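Local coordinates for Glyoxalase/bleomycin resisance protein/dioxygenase (Streptomyces sp. CB03234, PDB 5UJP) that binds calcium and riboflavin and is a member of the glyoxalase/bleomycin resistance superfamily, possibly with dioxygenase activity, at residues 14-19 against 28-33; 76-81 against 89-94. All coordinates share one frame; numbering follows the deposited sequence.

In the fold
The chain starts with strand 3-8 and runs into helix 12-23. It then turns back through strand 26-30, and contact 1 (14-19 with 28-33) closes this short loop of helix and edge strand. Strands 37-42 and 48-53 complete the first four-stranded sheet. Strand 67-70 opens the second sheet, and helix 74-83 and strand 88-94 follow. Contact 2 (76-81 with 89-94) closes the equivalent loop there. The two loops lie in series, neither nested nor crossed. The centres of contact 1 and contact 2 are about 25 Å apart, on opposite sides of the chain's centre. Each ties a helix to an outermost strand of its own beta-alpha-beta-beta-beta module.

Contact 1 (14-19 against 28-33)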
loop_
_atom_site.group_PDB
_atom_site.type_symbol
_atom_site.label_atom_id
_atom_site.label_comp_id
_atom_site.label_asym_id
_atom_site.label_seq_id
_atom_site.Cartn_x
_atom_site.Cartn_y
_atom_site.Cartn_z
ATOM N N LYS A 14 -0.385 -20.687 -2.795
ATOM C CA LYS A 14 -1.700 -20.390 -3.371
ATOM C C LYS A 14 -1.799 -18.923 -3.767
ATOM O O LYS A 14 -2.451 -18.599 -4.760
ATOM C CB LYS A 14 -2.823 -20.739 -2.375
ATOM C CG LYS A 14 -2.904 -22.260 -2.052
ATOM C CD LYS A 14 -4.017 -22.615 -1.092
ATOM C CE LYS A 14 -4.109 -24.125 -0.821
ATOM N NZ LYS A 14 -5.104 -24.419 0.233
ATOM N N ALA A 15 -1.171 -18.027 -3.016
ATOM C CA ALA A 15 -1.182 -16.618 -3.387
ATOM C C ALA A 15 -0.395 -16.391 -4.670
ATOM O O ALA A 15 -0.799 -15.590 -5.520
ATOM C CB ALA A 15 -0.628 -15.774 -2.239
ATOM N N LYS A 16 0.734 -17.075 -4.828
ATOM C CA LYS A 16 1.461 -16.957 -6.093
ATOM C C LYS A 16 0.613 -17.402 -7.283
ATOM O O LYS A 16 0.573 -16.722 -8.327
ATOM C CB LYS A 16 2.738 -17.779 -6.042
ATOM C CG LYS A 16 3.582 -17.705 -7.279
ATOM C CD LYS A 16 4.882 -18.492 -7.092
ATOM C CE LYS A 16 5.834 -18.355 -8.280
ATOM N NZ LYS A 16 7.042 -19.273 -8.151
ATOM N N ASP A 17 -0.046 -18.560 -7.165
ATOM C CA ASP A 17 -0.951 -19.012 -8.227
ATOM C C ASP A 17 -1.955 -17.923 -8.568
ATOM O O ASP A 17 -2.208 -17.631 -9.739
ATOM C CB ASP A 17 -1.742 -20.235 -7.766
ATOM C CG ASP A 17 -0.896 -21.496 -7.614
ATOM O OD1 ASP A 17 0.217 -21.607 -8.174
ATOM O OD2 ASP A 17 -1.377 -22.387 -6.894
ATOM N N PHE A 18 -2.575 -17.330 -7.545
ATOM C CA PHE A 18 -3.621 -16.336 -7.786
ATOM C C PHE A 18 -3.067 -15.079 -8.447
ATOM O O PHE A 18 -3.568 -14.645 -9.496
ATOM C CB PHE A 18 -4.335 -15.987 -6.485
ATOM C CG PHE A 18 -5.456 -14.985 -6.677
ATOM C CD1 PHE A 18 -6.678 -15.406 -7.177
ATOM C CD2 PHE A 18 -5.276 -13.634 -6.374
ATOM C CE1 PHE A 18 -7.696 -14.479 -7.377
ATOM C CE2 PHE A 18 -6.295 -12.720 -6.561
ATOM C CZ PHE A 18 -7.512 -13.152 -7.053
ATOM N N TYR A 19 -2.043 -14.455 -7.841
ATOM C CA TYR A 19 -1.613 -13.145 -8.339
ATOM C C TYR A 19 -0.874 -13.266 -9.663
ATOM O O TYR A 19 -1.037 -12.415 -10.536
ATOM C CB TYR A 19 -0.743 -12.392 -7.318
ATOM C CG TYR A 19 -1.584 -11.831 -6.198
ATOM C CD1 TYR A 19 -2.146 -10.543 -6.290
ATOM C CD2 TYR A 19 -1.813 -12.569 -5.045
ATOM C CE1 TYR A 19 -2.918 -10.036 -5.305
ATOM C CE2 TYR A 19 -2.607 -12.047 -4.006
ATOM C CZ TYR A 19 -3.155 -10.781 -4.143
ATOM O OH TYR A 19 -3.957 -10.240 -3.123
ATOM N N LEU A 28 8.195 -10.723 -9.930
ATOM C CA LEU A 28 9.478 -10.042 -9.861
ATOM C C LEU A 28 10.519 -10.801 -9.054
ATOM O O LEU A 28 11.717 -10.661 -9.325
ATOM C CB LEU A 28 9.320 -8.639 -9.259
ATOM C CG LEU A 28 8.390 -7.692 -10.017
ATOM C CD1 LEU A 28 8.408 -6.305 -9.393
ATOM C CD2 LEU A 28 8.736 -7.673 -11.520
ATOM N N ALA A 29 10.109 -11.560 -8.041
ATOM C CA ALA A 29 11.087 -12.269 -7.234
ATOM C C ALA A 29 10.359 -13.337 -6.442
ATOM O O ALA A 29 9.183 -13.171 -6.103
ATOM C CB ALA A 29 11.747 -11.321 -6.230
ATOM N N ASP A 30 11.064 -14.444 -6.189
ATOM C CA ASP A 30 10.579 -15.528 -5.334
ATOM C C ASP A 30 11.826 -16.188 -4.761
ATOM O O ASP A 30 12.383 -17.101 -5.367
ATOM C CB ASP A 30 9.763 -16.522 -6.143
ATOM C CG ASP A 30 9.100 -17.575 -5.272
ATOM O OD1 ASP A 30 9.381 -17.581 -4.048
ATOM O OD2 ASP A 30 8.293 -18.373 -5.793
ATOM N N GLN A 31 12.267 -15.697 -3.608
ATOM C CA GLN A 31 13.578 -16.043 -3.084
ATOM C C GLN A 31 13.537 -15.838 -1.584
ATOM O O GLN A 31 12.650 -15.146 -1.072
ATOM C CB GLN A 31 14.659 -15.140 -3.711
ATOM C CG GLN A 31 14.459 -13.661 -3.413
ATOM C CD GLN A 31 15.331 -12.726 -4.234
ATOM O OE1 GLN A 31 15.481 -12.889 -5.452
ATOM N NE2 GLN A 31 15.910 -11.723 -3.564
ATOM N N PRO A 32 14.442 -16.463 -0.846
ATOM C CA PRO A 32 14.506 -16.215 0.603
ATOM C C PRO A 32 14.716 -14.735 0.913
ATOM O O PRO A 32 15.517 -14.055 0.263
ATOM C CB PRO A 32 15.713 -17.049 1.049
ATOM C CG PRO A 32 15.791 -18.151 0.064
ATOM C CD PRO A 32 15.345 -17.556 -1.262
ATOM N N GLY A 33 13.993 -14.256 1.931
ATOM C CA GLY A 33 14.165 -12.932 2.487
ATOM C C GLY A 33 14.492 -12.990 3.976
ATOM O O GLY A 33 14.603 -14.059 4.580
#
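Lys16 reaches from the helix to the carboxylate of Asp30 on the edge strand and forms a salt bridge with it. The two side chains meet at about a right angle. The lysine chain is fully extended, with CG anti to the backbone N (chi1 -179°), and this carries the ammonium group out to the strand. Asp30 has its CG likewise anti (chi1 -173°), which turns the carboxylate to the lysine. The nearest CA atoms, those of Lys16 and Asp30, are 9.3 Å apart.

The grip is a single charged hydrogen bond. NZ of Lys16 lies 2.8 Å from OD2 of Asp30. OD2 accepts through its anti lone pair, on the side away from OD1. The last methylenes of the lysine also come near the same oxygen, with CE of Lys16 3.5 Å from OD2 of Asp30. OD1 does not meet the lysine, but it is hydrogen-bonded by other atoms.

OD2 has a second cationic partner in Arg37 of the next strand, so two positive charges share one oxygen. This would be expected to favour the ionised carboxylate. The lysine side chain also lies against Arg37 and Leu39 of strand 37-42. Both touching residues are partly exposed.

Just before Asp30, Leu28 and Ala29 together pair with Gln40, a classic beta bulge. At Gln31 the chain bends away. Gln31 binds riboflavin in another structure of this protein; this chain has none bound, and the salt bridge is not part of that site. It links helix and edge strand in the first beta-alpha-beta-beta-beta module of the vicinal oxygen chelate fold.

Contact 2 (76-81 against 89-94); sequences ADCARL and DGPKNT
The chi1 of Cys78, -73°, turns SG away from its own carbonyl carbon and over to the side of the backbone N, and the sulphur meets the ring of Pro91. On the other segment the peptide bond between Gly90 and Pro91 is cis. Gly90 itself has a positive phi of 115°.

The touch is apolar. SG of Cys78 comes to the CG-CD part of the proline ring. It lies 3.6 Å from CG of Pro91 and 3.7 Å from CD of Pro91, so neither carbon is clearly preferred. CA and CB of the proline stand farther from the sulphur, so the ring offers it the CG-CD side. CB of Cys78 follows behind, 4.1 Å from CD of Pro91. The sulphur also skirts the backbone before the ring, with SG of Cys78 4.5 Å from C of Gly90. The nearest CA atoms, of Cys78 and Pro91, are 7.3 Å apart.

This is the helix packed on its sheet in the second beta-alpha-beta-beta-beta module of the vicinal oxygen chelate fold. Strand 88-94 is one of the two outermost strands of the sheet within this chain, and strand 97-103 lies next to it. Cys78 is buried and also touches Val88 and Ala100, so it spans both strands.

Pro91 is partly exposed. It also touches Val74 and Asp75 at the start of the helix, and Arg98 on strand 97-103. The side chain of Pro91 is about 7 Å from that of Gln99, which binds riboflavin in another structure of this protein; in this chain no riboflavin is bound.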
loop_
_atom_site.group_PDB
_atom_site.type_symbol
_atom_site.label_atom_id
_atom_site.label_comp_id
_atom_site.label_asym_id
_atom_site.label_seq_id
_atom_site.Cartn_x
_atom_site.Cartn_y
_atom_site.Cartn_z
ATOM N N ALA A 76 -11.850 -4.386 -19.288
ATOM C CA ALA A 76 -11.132 -5.569 -19.760
ATOM C C ALA A 76 -10.640 -6.407 -18.604
ATOM O O ALA A 76 -10.737 -7.640 -18.631
ATOM C CB ALA A 76 -9.946 -5.164 -20.619
ATOM N N ASP A 77 -10.076 -5.753 -17.592
ATOM C CA ASP A 77 -9.594 -6.488 -16.435
ATOM C C ASP A 77 -10.728 -7.263 -15.774
ATOM O O ASP A 77 -10.546 -8.433 -15.392
ATOM C CB ASP A 77 -9.004 -5.517 -15.417
ATOM C CG ASP A 77 -7.723 -4.857 -15.903
ATOM O OD1 ASP A 77 -7.084 -5.357 -16.850
ATOM O OD2 ASP A 77 -7.376 -3.813 -15.314
ATOM N N CYS A 78 -11.906 -6.631 -15.631
ATOM C CA CYS A 78 -13.013 -7.305 -14.954
ATOM C C CYS A 78 -13.512 -8.493 -15.751
ATOM O O CYS A 78 -13.873 -9.524 -15.175
ATOM C CB CYS A 78 -14.144 -6.318 -14.694
ATOM S SG CYS A 78 -13.810 -5.140 -13.392
ATOM N N ALA A 79 -13.566 -8.369 -17.070
ATOM C CA ALA A 79 -14.093 -9.475 -17.867
ATOM C C ALA A 79 -13.172 -10.683 -17.756
ATOM O O ALA A 79 -13.631 -11.830 -17.622
ATOM C CB ALA A 79 -14.235 -9.018 -19.317
ATOM N N ARG A 80 -11.865 -10.430 -17.755
ATOM C CA ARG A 80 -10.892 -11.509 -17.673
ATOM C C ARG A 80 -10.946 -12.161 -16.306
ATOM O O ARG A 80 -10.876 -13.389 -16.188
ATOM C CB ARG A 80 -9.500 -10.959 -17.953
ATOM C CG ARG A 80 -8.413 -12.034 -18.081
ATOM C CD ARG A 80 -7.057 -11.374 -18.342
ATOM N NE ARG A 80 -6.015 -12.317 -18.745
ATOM C CZ ARG A 80 -5.120 -12.859 -17.919
ATOM N NH1 ARG A 80 -5.134 -12.564 -16.635
ATOM N NH2 ARG A 80 -4.202 -13.703 -18.382
ATOM N N LEU A 81 -11.042 -11.348 -15.254
ATOM C CA LEU A 81 -11.112 -11.896 -13.898
ATOM C C LEU A 81 -12.356 -12.770 -13.715
ATOM O O LEU A 81 -12.255 -13.919 -13.241
ATOM C CB LEU A 81 -11.074 -10.758 -12.877
ATOM C CG LEU A 81 -9.700 -10.094 -12.744
ATOM C CD1 LEU A 81 -9.828 -8.763 -12.026
ATOM C CD2 LEU A 81 -8.753 -11.031 -11.966
ATOM N N ASP A 89 -16.514 -6.766 -8.054
ATOM C CA ASP A 89 -17.511 -5.736 -7.779
ATOM C C ASP A 89 -17.203 -4.561 -8.693
ATOM O O ASP A 89 -16.135 -3.941 -8.595
ATOM C CB ASP A 89 -17.436 -5.316 -6.312
ATOM C CG ASP A 89 -18.529 -4.326 -5.908
ATOM O OD1 ASP A 89 -19.399 -4.000 -6.724
ATOM O OD2 ASP A 89 -18.524 -3.892 -4.727
ATOM N N GLY A 90 -18.116 -4.274 -9.600
ATOM C CA GLY A 90 -17.899 -3.195 -10.533
ATOM C C GLY A 90 -17.811 -3.746 -11.931
ATOM O O GLY A 90 -18.154 -4.912 -12.167
ATOM N N PRO A 91 -17.315 -2.935 -12.888
ATOM C CA PRO A 91 -16.856 -1.559 -12.687
ATOM C C PRO A 91 -17.968 -0.582 -12.374
ATOM O O PRO A 91 -19.136 -0.826 -12.730
ATOM C CB PRO A 91 -16.231 -1.185 -14.035
ATOM C CG PRO A 91 -15.906 -2.459 -14.686
ATOM C CD PRO A 91 -16.998 -3.413 -14.242
ATOM N N LYS A 92 -17.599 0.502 -11.699
ATOM C CA LYS A 92 -18.494 1.609 -11.391
ATOM C C LYS A 92 -17.773 2.945 -11.580
ATOM O O LYS A 92 -16.595 3.095 -11.248
ATOM C CB LYS A 92 -19.041 1.497 -9.953
ATOM N N ASN A 93 -18.499 3.922 -12.099
ATOM C CA ASN A 93 -17.944 5.247 -12.301
ATOM C C ASN A 93 -17.958 6.047 -11.009
ATOM O O ASN A 93 -18.872 5.922 -10.194
ATOM C CB ASN A 93 -18.784 5.981 -13.342
ATOM C CG ASN A 93 -18.447 5.533 -14.716
ATOM O OD1 ASN A 93 -17.347 5.027 -14.930
ATOM N ND2 ASN A 93 -19.358 5.702 -15.662
ATOM N N THR A 94 -16.949 6.889 -10.843
ATOM C CA THR A 94 -16.887 7.894 -9.787
ATOM C C THR A 94 -16.423 9.155 -10.482
ATOM O O THR A 94 -16.148 9.131 -11.683
ATOM C CB THR A 94 -15.871 7.483 -8.711
ATOM O OG1 THR A 94 -14.541 7.722 -9.169
ATOM C CG2 THR A 94 -16.005 5.992 -8.339
#